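Local coordinates for alanine racemase (Actinobacillus succinogenes, PDB 3C3K), which is of unknown function but has the two-lobed fold of the periplasmic binding protein-like family, whose members typically hold a small ligand between the lobes, at residues B[20-25]-B[218-223]; B[28-33]-B[245-250]; B[35-40]-B[249-254]; B[46-51]-B[134-139]; B[75-80]-B[89-94]. All blocks are in the same frame, centred on the assembly; numbering follows the deposited sequence.

The five contacts divide between one lobe and the junction of two. Interactions 2, 3 and 5 lie in the lobe built on the six-stranded parallel sheet. Interactions 2 and 3 share helix 239-254, with centres 7 Å apart, and 5 meets both where strand 89-92 packs under that helix. Interactions 1 and 4, centres 17 Å apart, link this lobe to loops of the four-stranded-sheet lobe, and interaction 4 touches 5 through E94. Along the chain, 4 and 5 are nested inside the long loops closed by 1, 2 and 3. Helix 239-254 follows the second lobe in sequence yet packs on the first, so the chain returns there after building the second, as in periplasmic binding proteins.

Interaction 1: residues B[20-25]-B[218-223]; sequences NPFCAA and GFDGVD. With GOL (glycerol), chain E.
The F22 ring carries glycerol on one face, GOL C2 standing 3.6 Å above the ring plane and over its centre. D220 approaches the same ring obliquely, its carboxylate turned 29° from the ring plane, and D220 OD2 comes within 3.4 Å of F22 CB. At the edge of the F219 ring, in its plane, lies D220 OD1. The site belongs to the cleft of a periplasmic binding protein-like fold: the start of helix 21-35 in one lobe faces the loop after strand 215-217 of the other. Glycerol, probably from the crystallisation liquor, bridges them. Its O2 donates to D220 OD1 at 2.7 Å and its O3 to D220 OD2 at 2.6 Å, so both carboxylate oxygens are engaged. From the helix side, N20 ND2 donates to GOL O3 over 3.1 Å, practically straight at 179°. R142 and Q237 also bond to the glycerol. The N20 amide has a second task, since its OD1 accepts from F22 N and caps the helix; CG anti to the backbone N (chi1 -174°) puts it there. Beside this polar network is an apolar touch, P21 CG to V222 CG2 at 3.8 Å, the two side chains crossing at about a right angle. No direct hydrogen bond spans the segments, but one water donates to N20 OD1 at 2.8 Å and to D220 OD2 at 2.7 Å.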
# COMPACT_ATOMS: atom_id res chain seq x y z
N ASN B 20 -0.73 2.75 -4.05
CA ASN B 20 0.33 2.20 -4.90
C ASN B 20 1.54 1.82 -4.04
O ASN B 20 2.13 2.67 -3.42
CB ASN B 20 0.71 3.23 -5.93
CG ASN B 20 1.70 2.71 -6.94
OD1 ASN B 20 2.12 1.56 -6.88
ND2 ASN B 20 2.07 3.57 -7.90
N PRO B 21 1.89 0.53 -3.96
CA PRO B 21 3.01 0.16 -3.09
C PRO B 21 4.34 0.86 -3.49
O PRO B 21 5.28 0.88 -2.70
CB PRO B 21 3.12 -1.37 -3.30
CG PRO B 21 2.31 -1.58 -4.67
CD PRO B 21 1.26 -0.63 -4.61
N PHE B 22 4.46 1.36 -4.72
CA PHE B 22 5.67 2.12 -5.10
C PHE B 22 5.70 3.42 -4.29
O PHE B 22 6.75 3.84 -3.77
CB PHE B 22 5.60 2.47 -6.61
CG PHE B 22 6.67 3.48 -7.07
CD1 PHE B 22 7.95 3.05 -7.36
CD2 PHE B 22 6.36 4.82 -7.20
CE1 PHE B 22 8.91 3.95 -7.80
CE2 PHE B 22 7.31 5.72 -7.64
CZ PHE B 22 8.59 5.28 -7.93
N CYS B 23 4.55 4.08 -4.17
CA CYS B 23 4.54 5.28 -3.32
C CYS B 23 4.99 4.98 -1.92
O CYS B 23 5.73 5.76 -1.39
CB CYS B 23 3.19 5.92 -3.28
SG CYS B 23 2.75 6.48 -4.95
N ALA B 24 4.51 3.89 -1.31
CA ALA B 24 4.84 3.58 0.06
C ALA B 24 6.32 3.38 0.20
O ALA B 24 6.90 3.74 1.22
CB ALA B 24 4.04 2.31 0.56
N ALA B 25 6.94 2.77 -0.78
CA ALA B 25 8.38 2.54 -0.79
C ALA B 25 9.12 3.85 -0.95
O ALA B 25 10.12 4.05 -0.30
CB ALA B 25 8.82 1.56 -1.92
N GLY B 218 6.09 -7.13 -15.33
CA GLY B 218 5.55 -5.96 -14.61
C GLY B 218 6.48 -4.75 -14.51
O GLY B 218 7.34 -4.52 -15.36
N PHE B 219 6.27 -3.91 -13.50
CA PHE B 219 7.08 -2.70 -13.33
C PHE B 219 7.11 -2.26 -11.87
O PHE B 219 6.08 -2.23 -11.22
CB PHE B 219 6.59 -1.59 -14.25
CG PHE B 219 7.69 -0.72 -14.82
CD1 PHE B 219 8.34 0.21 -14.01
CD2 PHE B 219 8.05 -0.80 -16.15
CE1 PHE B 219 9.36 1.03 -14.52
CE2 PHE B 219 9.09 0.03 -16.70
CZ PHE B 219 9.74 0.96 -15.84
N ASP B 220 8.31 -2.04 -11.35
CA ASP B 220 8.56 -1.40 -10.03
C ASP B 220 9.33 -2.27 -9.06
O ASP B 220 10.11 -1.77 -8.29
CB ASP B 220 7.29 -0.89 -9.34
CG ASP B 220 6.73 0.38 -9.98
OD1 ASP B 220 7.35 0.99 -10.86
OD2 ASP B 220 5.67 0.79 -9.57
N GLY B 221 9.03 -3.56 -9.04
CA GLY B 221 9.77 -4.49 -8.18
C GLY B 221 9.26 -4.38 -6.75
O GLY B 221 10.04 -4.32 -5.85
N VAL B 222 7.92 -4.30 -6.57
CA VAL B 222 7.29 -4.26 -5.22
C VAL B 222 7.03 -5.70 -4.73
O VAL B 222 7.25 -6.64 -5.50
CB VAL B 222 6.06 -3.33 -5.17
CG1 VAL B 222 6.49 -1.88 -5.32
CG2 VAL B 222 5.01 -3.70 -6.33
N ASP B 223 6.70 -5.88 -3.46
CA ASP B 223 6.57 -7.25 -2.89
C ASP B 223 5.59 -8.16 -3.63
O ASP B 223 5.84 -9.36 -3.73
CB ASP B 223 6.13 -7.25 -1.44
CG ASP B 223 7.21 -6.82 -0.51
OD1 ASP B 223 8.30 -6.42 -1.01
OD2 ASP B 223 6.95 -6.83 0.70
C1 GOL E . 6.39 5.44 -11.18
O1 GOL E . 7.75 5.32 -11.57
C2 GOL E . 5.91 4.04 -10.79
O2 GOL E . 6.19 3.18 -11.87
C3 GOL E . 4.45 4.03 -10.34
O3 GOL E . 4.04 2.70 -10.07
O HOH W 1 3.37 -0.29 -8.57

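Interaction 2: residues B[28-33]-B[245-250]; sequences KGIEKT and KAVSLL
V247 fits against I30 and T33, one turn apart, where two helices pack on the same face of the six-stranded parallel sheet in a periplasmic binding protein-like lobe. The local axes of 28-33 and 245-250 approach to 8.4 Å and cross at -46°, and V247 reaches both I30 and T33 across the gap. The tight part is the valine's. Its CG2 lies 3.7 Å from I30 CG2, and the same methyl comes to 3.4 Å from the backbone atom I30 O. Its other branch serves T33: V247 CG1 is 3.6 Å from T33 CG2. A chi1 of -59° sets T33 OG1 beside the backbone N and CG2 anti to it, which turns the methyl to the valine. On the sheet side, I30, V247 and A246 all touch I69 of strand 68-70. E31 turns from helix 245-250 and is buried, its OE2 hydrogen-bonded to N45 of the second subunit. Toward solvent the fit slackens. K28 and K32 are exposed and do not meet the other helix segment, K32 NZ instead pairing with E240. At this looser margin the nearest approach is T33 CG2 to S248 OG, at 4.2 Å.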
# COMPACT_ATOMS: atom_id res chain seq x y z
N LYS B 28 8.84 5.66 2.41
CA LYS B 28 9.73 5.11 3.36
C LYS B 28 11.14 5.74 3.31
O LYS B 28 11.74 6.02 4.36
CB LYS B 28 9.83 3.57 3.18
CG LYS B 28 10.55 2.92 4.37
CD LYS B 28 10.66 1.36 4.23
CE LYS B 28 11.57 0.73 5.34
NZ LYS B 28 11.34 1.43 6.64
N GLY B 29 11.69 5.91 2.11
CA GLY B 29 13.02 6.48 1.95
C GLY B 29 12.98 7.96 2.29
O GLY B 29 13.90 8.49 2.92
N ILE B 30 11.91 8.64 1.90
CA ILE B 30 11.76 10.02 2.29
C ILE B 30 11.91 10.14 3.82
O ILE B 30 12.75 10.94 4.30
CB ILE B 30 10.44 10.64 1.76
CG1 ILE B 30 10.58 10.89 0.27
CG2 ILE B 30 10.11 11.92 2.45
CD1 ILE B 30 9.25 11.18 -0.48
N GLU B 31 11.13 9.34 4.57
CA GLU B 31 11.08 9.42 6.03
C GLU B 31 12.44 9.12 6.63
O GLU B 31 12.85 9.75 7.58
CB GLU B 31 10.12 8.38 6.59
CG GLU B 31 8.68 8.60 6.28
CD GLU B 31 7.81 7.37 6.63
OE1 GLU B 31 8.29 6.19 6.57
OE2 GLU B 31 6.64 7.61 6.97
N LYS B 32 13.15 8.17 6.05
CA LYS B 32 14.44 7.79 6.63
C LYS B 32 15.38 8.96 6.59
O LYS B 32 15.96 9.26 7.58
CB LYS B 32 15.06 6.63 5.89
CG LYS B 32 14.61 5.27 6.44
CD LYS B 32 15.09 4.22 5.49
CE LYS B 32 16.62 4.36 5.37
NZ LYS B 32 17.23 3.14 4.75
N THR B 33 15.51 9.59 5.43
CA THR B 33 16.42 10.74 5.32
C THR B 33 15.94 11.95 6.06
O THR B 33 16.74 12.59 6.72
CB THR B 33 16.90 11.00 3.90
OG1 THR B 33 17.57 9.80 3.47
CG2 THR B 33 17.91 12.16 3.85
N LYS B 245 16.97 10.25 -1.86
CA LYS B 245 17.68 11.22 -2.71
C LYS B 245 16.83 12.45 -2.88
O LYS B 245 17.35 13.57 -2.87
CB LYS B 245 18.12 10.56 -4.07
CG LYS B 245 18.95 11.51 -5.05
CD LYS B 245 20.18 12.09 -4.34
CE LYS B 245 21.44 12.00 -5.15
NZ LYS B 245 22.66 12.28 -4.29
N ALA B 246 15.50 12.27 -3.00
CA ALA B 246 14.61 13.42 -3.12
C ALA B 246 14.79 14.33 -1.91
O ALA B 246 15.04 15.50 -2.05
CB ALA B 246 13.12 12.99 -3.37
N VAL B 247 14.81 13.76 -0.72
CA VAL B 247 15.09 14.55 0.49
C VAL B 247 16.41 15.23 0.49
O VAL B 247 16.47 16.43 0.86
CB VAL B 247 14.92 13.71 1.78
CG1 VAL B 247 15.34 14.53 3.04
CG2 VAL B 247 13.50 13.25 1.86
N SER B 248 17.46 14.50 0.09
CA SER B 248 18.77 15.07 -0.09
C SER B 248 18.81 16.29 -0.98
O SER B 248 19.53 17.26 -0.66
CB SER B 248 19.76 14.04 -0.62
OG SER B 248 20.22 13.34 0.52
N LEU B 249 18.04 16.24 -2.07
CA LEU B 249 17.94 17.37 -2.98
C LEU B 249 17.16 18.51 -2.35
O LEU B 249 17.48 19.73 -2.59
CB LEU B 249 17.35 16.94 -4.34
CG LEU B 249 18.09 15.89 -5.20
CD1 LEU B 249 17.30 15.57 -6.52
CD2 LEU B 249 19.45 16.42 -5.52
N LEU B 250 16.15 18.17 -1.56
CA LEU B 250 15.33 19.17 -0.88
C LEU B 250 16.17 19.86 0.17
O LEU B 250 16.01 21.04 0.41
CB LEU B 250 14.09 18.55 -0.19
CG LEU B 250 12.98 19.56 0.11
CD1 LEU B 250 12.28 19.88 -1.20
CD2 LEU B 250 11.96 18.98 1.10

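Interaction 3: residues B[35-40]-B[249-254]; sequences EKNGYR and LLLEQI
Van der Waals packing carries this contact, and L251 supplies most of it by dividing its two methyls between N37 and Y39. L251 CD1 meets the N37 side chain over the flat of its amide: it stands about 3.4 Å above the plane of that group, nearly over N37 CG. L251 CD2 lies obliquely to the Y39 ring, 3.7 Å from Y39 CE2. The phenol end of Y39 reaches on to I254, whose CG2 is 3.6 Å from Y39 OH, with I254 CD1 close by. The contact joins the turn from helix 21-35 into strand 39-45, an outermost strand of the six-stranded parallel sheet, to the last turns of helix 239-254, as two elements of one alpha/beta lobe.

Hydrogen bonds are made beside the interface rather than across it. N37 ND2 bonds to T33 O, and Y39 OH to D66, which directs the polar ends to partners outside the two segments.

Charges form a third group, inside 35-40 itself: R40 NH1 donates to E35 OE2 at 2.8 Å. The oxygen lies close to the guanidinium plane but is met 80° out of its own carboxylate plane. E35 OE1 pairs with R52 of the second subunit.

With no hydrogen bond between the segments, their mutual attachment rests on close van der Waals contact, while the polar groups tie the turn to its own surroundings and to the dimer.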
# COMPACT_ATOMS: atom_id res chain seq x y z
N GLU B 35 14.06 12.20 8.75
CA GLU B 35 14.01 12.15 10.19
C GLU B 35 15.41 12.13 10.83
O GLU B 35 15.53 12.34 12.04
CB GLU B 35 13.19 10.97 10.70
CG GLU B 35 11.75 10.99 10.17
CD GLU B 35 10.76 10.10 10.93
OE1 GLU B 35 11.04 8.91 11.13
OE2 GLU B 35 9.66 10.58 11.27
N LYS B 36 16.46 11.93 10.02
CA LYS B 36 17.87 12.10 10.45
C LYS B 36 18.32 13.54 10.38
O LYS B 36 19.42 13.89 10.87
CB LYS B 36 18.83 11.36 9.52
CG LYS B 36 18.78 9.85 9.70
CD LYS B 36 19.32 9.35 11.10
CE LYS B 36 19.32 7.81 11.16
NZ LYS B 36 19.62 7.48 12.59
N ASN B 37 17.51 14.36 9.73
CA ASN B 37 17.81 15.75 9.51
C ASN B 37 16.88 16.69 10.20
O ASN B 37 16.85 17.87 9.82
CB ASN B 37 17.84 16.00 8.03
CG ASN B 37 19.10 15.46 7.40
OD1 ASN B 37 20.14 16.10 7.49
ND2 ASN B 37 19.03 14.30 6.79
N GLY B 38 16.09 16.19 11.16
CA GLY B 38 15.28 17.06 12.00
C GLY B 38 13.94 17.38 11.36
O GLY B 38 13.30 18.41 11.65
N TYR B 39 13.48 16.51 10.48
CA TYR B 39 12.16 16.74 9.87
C TYR B 39 11.27 15.57 10.08
O TYR B 39 11.74 14.45 10.09
CB TYR B 39 12.33 17.00 8.37
CG TYR B 39 12.92 18.34 8.08
CD1 TYR B 39 12.10 19.47 7.96
CD2 TYR B 39 14.28 18.50 7.89
CE1 TYR B 39 12.63 20.72 7.73
CE2 TYR B 39 14.82 19.76 7.66
CZ TYR B 39 13.96 20.86 7.55
OH TYR B 39 14.46 22.10 7.29
N ARG B 40 9.97 15.85 10.23
CA ARG B 40 8.91 14.87 10.08
C ARG B 40 8.08 15.16 8.82
O ARG B 40 8.21 16.23 8.20
CB ARG B 40 7.98 14.90 11.32
CG ARG B 40 8.70 14.88 12.65
CD ARG B 40 9.31 13.51 12.83
NE ARG B 40 9.95 13.36 14.13
CZ ARG B 40 10.38 12.22 14.64
NH1 ARG B 40 10.30 11.08 13.95
NH2 ARG B 40 10.96 12.24 15.82
N LEU B 249 18.04 16.24 -2.07
CA LEU B 249 17.94 17.37 -2.98
C LEU B 249 17.16 18.51 -2.35
O LEU B 249 17.48 19.73 -2.59
CB LEU B 249 17.35 16.94 -4.34
CG LEU B 249 18.09 15.89 -5.20
CD1 LEU B 249 17.30 15.57 -6.52
CD2 LEU B 249 19.45 16.42 -5.52
N LEU B 250 16.15 18.17 -1.56
CA LEU B 250 15.33 19.17 -0.88
C LEU B 250 16.17 19.86 0.17
O LEU B 250 16.01 21.04 0.41
CB LEU B 250 14.09 18.55 -0.19
CG LEU B 250 12.98 19.56 0.11
CD1 LEU B 250 12.28 19.88 -1.20
CD2 LEU B 250 11.96 18.98 1.10
N LEU B 251 17.03 19.11 0.84
CA LEU B 251 17.94 19.70 1.84
C LEU B 251 19.01 20.65 1.25
O LEU B 251 19.38 21.64 1.88
CB LEU B 251 18.57 18.62 2.74
CG LEU B 251 17.65 17.81 3.67
CD1 LEU B 251 18.39 16.54 4.23
CD2 LEU B 251 16.94 18.63 4.79
N GLU B 252 19.51 20.39 0.06
CA GLU B 252 20.42 21.36 -0.54
C GLU B 252 19.73 22.69 -0.74
O GLU B 252 20.38 23.73 -0.58
CB GLU B 252 20.86 20.94 -1.92
CG GLU B 252 21.04 19.52 -2.05
CD GLU B 252 22.45 19.17 -2.34
OE1 GLU B 252 22.61 18.43 -3.33
OE2 GLU B 252 23.34 19.65 -1.58
N GLN B 253 18.46 22.66 -1.17
CA GLN B 253 17.70 23.85 -1.32
C GLN B 253 17.51 24.52 0.03
O GLN B 253 17.72 25.73 0.13
CB GLN B 253 16.36 23.58 -2.01
CG GLN B 253 16.56 23.20 -3.44
CD GLN B 253 15.30 22.74 -4.14
OE1 GLN B 253 14.40 23.53 -4.40
NE2 GLN B 253 15.23 21.46 -4.47
N ILE B 254 17.10 23.78 1.04
CA ILE B 254 16.84 24.39 2.36
C ILE B 254 18.13 24.96 2.95
O ILE B 254 18.14 26.07 3.51
CB ILE B 254 16.23 23.36 3.36
CG1 ILE B 254 14.76 23.11 3.09
CG2 ILE B 254 16.46 23.80 4.86
CD1 ILE B 254 14.29 21.72 3.50

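Interaction 4: residues B[46-51]-B[134-139]; sequences TESDLA and LAYQYA
Two loops, each leading from a strand into a helix, meet here through S48 and Y136. S48 OG donates to Y136 OH over 2.7 Å, the one hydrogen bond between 46-51 and 134-139. The serine oxygen approaches the ring obliquely, and at 3.4 Å from Y136 CE2 it lies nearer that side of the ring than the CE1 side. It bonds at the same time to the backbone N of A73, so this small hydroxyl links three pieces of chain. E47 joins with its backbone, E47 C being 3.7 Å from Y136 OH, while its carboxylate pairs with R52 and its side chain packs on E31 of the second subunit. E47 and S48 both have positive phi, near 50°, a bend consistent with S48 CB pointing toward the tyrosine.

In the periplasmic binding protein-like fold the loop at S48 follows strand 39-45 of one lobe and the loop at Y136 follows strand 127-131 of the other, which places the hydroxyl pair across the junction of the lobes.

Each loop then starts a helix close to the contact. D49 caps helix 50-56, its OD1 accepting from A51 N at 3.0 Å and met nearly along the C-O axis. Y136 occupies the N-cap position of helix 137-152. Q137 N, in the first turn, bonds to E94, a residue of the six-stranded-sheet lobe. Y136 also packs within its own segment: its CB stands 3.7 Å above the Y138 ring, over the centre of that face.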
# COMPACT_ATOMS: atom_id res chain seq x y z
N THR B 46 -2.65 13.36 -3.29
CA THR B 46 -3.12 14.40 -4.24
C THR B 46 -3.65 13.74 -5.50
O THR B 46 -4.61 14.21 -6.13
CB THR B 46 -1.98 15.45 -4.57
OG1 THR B 46 -0.75 14.77 -4.79
CG2 THR B 46 -1.75 16.37 -3.42
N GLU B 47 -3.00 12.65 -5.90
CA GLU B 47 -3.40 11.95 -7.15
C GLU B 47 -3.53 12.84 -8.37
O GLU B 47 -4.51 12.70 -9.17
CB GLU B 47 -4.72 11.23 -6.96
CG GLU B 47 -4.74 10.34 -5.75
CD GLU B 47 -5.98 9.47 -5.67
OE1 GLU B 47 -6.97 9.82 -5.00
OE2 GLU B 47 -5.97 8.41 -6.29
N SER B 48 -2.60 13.79 -8.48
CA SER B 48 -2.60 14.75 -9.56
C SER B 48 -3.93 15.43 -9.80
O SER B 48 -4.33 15.70 -10.94
CB SER B 48 -2.07 14.09 -10.83
OG SER B 48 -0.81 13.48 -10.54
N ASP B 49 -4.62 15.68 -8.70
CA ASP B 49 -5.86 16.42 -8.65
C ASP B 49 -5.49 17.81 -8.20
O ASP B 49 -4.97 18.00 -7.07
CB ASP B 49 -6.77 15.77 -7.60
CG ASP B 49 -8.08 16.47 -7.44
OD1 ASP B 49 -8.12 17.71 -7.62
OD2 ASP B 49 -9.07 15.78 -7.12
N LEU B 50 -5.73 18.76 -9.08
CA LEU B 50 -5.18 20.11 -8.91
C LEU B 50 -5.78 20.80 -7.71
O LEU B 50 -5.07 21.56 -7.02
CB LEU B 50 -5.42 20.93 -10.15
CG LEU B 50 -4.77 22.30 -10.20
CD1 LEU B 50 -3.28 22.17 -10.14
CD2 LEU B 50 -5.20 22.92 -11.57
N ALA B 51 -7.05 20.50 -7.44
CA ALA B 51 -7.73 21.13 -6.33
C ALA B 51 -7.12 20.62 -5.04
O ALA B 51 -6.88 21.41 -4.12
CB ALA B 51 -9.22 20.87 -6.37
N LEU B 134 -2.43 7.97 -18.34
CA LEU B 134 -1.53 8.74 -19.21
C LEU B 134 -1.26 10.20 -18.83
O LEU B 134 -0.51 10.83 -19.53
CB LEU B 134 -2.04 8.69 -20.67
CG LEU B 134 -1.79 7.42 -21.52
CD1 LEU B 134 -2.38 7.68 -22.93
CD2 LEU B 134 -0.32 7.03 -21.67
N ALA B 135 -1.90 10.76 -17.79
CA ALA B 135 -1.52 12.10 -17.33
C ALA B 135 -0.04 12.06 -16.84
O ALA B 135 0.66 13.06 -16.92
CB ALA B 135 -2.47 12.57 -16.15
N TYR B 136 0.44 10.88 -16.41
CA TYR B 136 1.85 10.77 -15.95
C TYR B 136 2.83 10.56 -17.08
O TYR B 136 2.62 9.69 -17.97
CB TYR B 136 1.99 9.69 -14.91
CG TYR B 136 1.20 9.98 -13.65
CD1 TYR B 136 -0.17 9.70 -13.56
CD2 TYR B 136 1.84 10.54 -12.52
CE1 TYR B 136 -0.89 10.02 -12.38
CE2 TYR B 136 1.14 10.81 -11.35
CZ TYR B 136 -0.20 10.55 -11.27
OH TYR B 136 -0.89 10.84 -10.08
N GLN B 137 3.91 11.34 -17.06
CA GLN B 137 4.85 11.26 -18.18
C GLN B 137 5.48 9.87 -18.16
O GLN B 137 5.76 9.27 -19.20
CB GLN B 137 5.91 12.38 -18.18
CG GLN B 137 6.68 12.47 -19.49
CD GLN B 137 7.86 13.44 -19.49
OE1 GLN B 137 7.83 14.40 -20.25
NE2 GLN B 137 8.90 13.19 -18.68
N TYR B 138 5.66 9.30 -16.98
CA TYR B 138 6.24 7.99 -17.06
C TYR B 138 5.28 7.01 -17.79
O TYR B 138 5.74 6.11 -18.46
CB TYR B 138 6.66 7.43 -15.72
CG TYR B 138 5.61 7.41 -14.64
CD1 TYR B 138 4.63 6.40 -14.57
CD2 TYR B 138 5.67 8.35 -13.59
CE1 TYR B 138 3.67 6.41 -13.50
CE2 TYR B 138 4.75 8.35 -12.56
CZ TYR B 138 3.79 7.37 -12.50
OH TYR B 138 2.94 7.42 -11.39
N ALA B 139 3.98 7.19 -17.66
CA ALA B 139 3.10 6.24 -18.36
C ALA B 139 3.16 6.48 -19.86
O ALA B 139 3.05 5.53 -20.67
CB ALA B 139 1.66 6.26 -17.82

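Interaction 5: residues B[75-80]-B[89-94]; sequences SELPEL and WVQCAE
W89 opens strand 89-92 by turning its six-membered ring toward L77 and L80 in the beta-alpha-beta unit of strand 68-70, helix 77-84 and strand 89-92. The backbone atom L77 O lies at the edge of the indole, in its plane, 3.5 Å from W89 CH2. Along the neighbouring part of that ring, W89 CZ2 is 3.6 Å from L77 CD1, and L80 CB is a looser neighbour at 4.4 Å from W89 CZ2. V90 points to the other face of the sheet, where it packs on L249 and L250 of helix 239-254. Q91 returns to the side of 75-80. Bent at chi2 (97°), it lays its amide oxygen by the leucine, Q91 OE1 being 3.3 Å from L77 CD1. Its NE2 donates to C92 O over 3.1 Å and also bonds to D72 O, two acceptors that fix the rotation of the amide. C92 again faces helix 239-254, touching A246. Past the strand, E94 OE2 bonds to L74 N.

No hydrogen bond links 75-80 to 89-94, so helix and strand are joined here by dispersion about L77, probably with a weak electrostatic attraction between L77 O and the C-H edge of the indole.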
# COMPACT_ATOMS: atom_id res chain seq x y z
N SER B 75 2.99 17.51 -15.68
CA SER B 75 2.28 18.66 -16.20
C SER B 75 1.59 19.58 -15.14
O SER B 75 1.04 20.70 -15.45
CB SER B 75 1.20 18.15 -17.13
OG SER B 75 0.25 17.43 -16.40
N GLU B 76 1.62 19.11 -13.90
CA GLU B 76 1.10 19.88 -12.78
C GLU B 76 2.12 20.93 -12.36
O GLU B 76 1.74 21.89 -11.72
CB GLU B 76 0.81 18.96 -11.59
CG GLU B 76 -0.16 19.58 -10.56
CD GLU B 76 -0.53 18.64 -9.43
OE1 GLU B 76 0.41 18.10 -8.75
OE2 GLU B 76 -1.76 18.52 -9.19
N LEU B 77 3.41 20.71 -12.62
CA LEU B 77 4.44 21.62 -12.16
C LEU B 77 4.18 23.06 -12.58
O LEU B 77 4.14 23.92 -11.72
CB LEU B 77 5.83 21.14 -12.58
CG LEU B 77 6.76 20.42 -11.59
CD1 LEU B 77 6.08 19.67 -10.58
CD2 LEU B 77 7.82 19.58 -12.33
N PRO B 78 3.95 23.33 -13.89
CA PRO B 78 3.70 24.73 -14.30
C PRO B 78 2.44 25.34 -13.68
O PRO B 78 2.41 26.54 -13.43
CB PRO B 78 3.66 24.67 -15.85
CG PRO B 78 3.31 23.28 -16.15
CD PRO B 78 3.96 22.43 -15.07
N GLU B 79 1.47 24.50 -13.31
CA GLU B 79 0.24 24.97 -12.68
C GLU B 79 0.44 25.38 -11.21
O GLU B 79 -0.41 26.04 -10.62
CB GLU B 79 -0.79 23.85 -12.78
CG GLU B 79 -1.15 23.47 -14.22
CD GLU B 79 -2.24 22.39 -14.33
OE1 GLU B 79 -3.16 22.55 -15.17
OE2 GLU B 79 -2.18 21.36 -13.59
N LEU B 80 1.56 24.98 -10.62
CA LEU B 80 1.82 25.25 -9.23
C LEU B 80 3.00 26.16 -8.96
O LEU B 80 3.27 26.48 -7.80
CB LEU B 80 2.02 23.94 -8.45
CG LEU B 80 0.93 22.88 -8.41
CD1 LEU B 80 1.48 21.59 -7.68
CD2 LEU B 80 -0.39 23.40 -7.79
N TRP B 89 11.69 22.48 -3.53
CA TRP B 89 10.74 21.71 -4.36
C TRP B 89 11.54 20.65 -5.11
O TRP B 89 12.60 20.95 -5.69
CB TRP B 89 10.07 22.69 -5.34
CG TRP B 89 8.91 22.24 -6.14
CD1 TRP B 89 8.19 21.11 -6.01
CD2 TRP B 89 8.24 23.03 -7.15
NE1 TRP B 89 7.13 21.10 -6.89
CE2 TRP B 89 7.15 22.27 -7.62
CE3 TRP B 89 8.48 24.29 -7.72
CZ2 TRP B 89 6.27 22.74 -8.64
CZ3 TRP B 89 7.60 24.77 -8.76
CH2 TRP B 89 6.51 24.00 -9.18
N VAL B 90 11.04 19.41 -5.11
CA VAL B 90 11.70 18.31 -5.79
C VAL B 90 10.63 17.45 -6.38
O VAL B 90 9.63 17.21 -5.73
CB VAL B 90 12.53 17.41 -4.86
CG1 VAL B 90 13.07 16.22 -5.60
CG2 VAL B 90 13.73 18.17 -4.25
N GLN B 91 10.85 16.95 -7.59
CA GLN B 91 9.92 16.07 -8.24
C GLN B 91 10.48 14.66 -8.26
O GLN B 91 11.66 14.45 -8.57
CB GLN B 91 9.58 16.56 -9.65
CG GLN B 91 9.02 15.39 -10.58
CD GLN B 91 7.50 15.45 -10.58
OE1 GLN B 91 6.93 16.53 -10.70
NE2 GLN B 91 6.84 14.30 -10.45
N CYS B 92 9.66 13.70 -7.88
CA CYS B 92 10.03 12.27 -7.94
C CYS B 92 9.34 11.55 -9.07
O CYS B 92 8.15 11.74 -9.31
CB CYS B 92 9.58 11.52 -6.69
SG CYS B 92 10.45 11.86 -5.20
N ALA B 93 10.08 10.65 -9.73
CA ALA B 93 9.50 9.67 -10.63
C ALA B 93 8.97 10.23 -11.92
O ALA B 93 8.45 9.49 -12.68
CB ALA B 93 8.40 8.84 -9.95
N GLU B 94 9.12 11.51 -12.16
CA GLU B 94 8.91 12.08 -13.49
C GLU B 94 10.24 12.72 -13.93
O GLU B 94 10.97 13.30 -13.13
CB GLU B 94 7.79 13.11 -13.49
CG GLU B 94 6.39 12.56 -13.26
CD GLU B 94 5.73 12.12 -14.54
OE1 GLU B 94 6.35 11.30 -15.26
OE2 GLU B 94 4.61 12.60 -14.83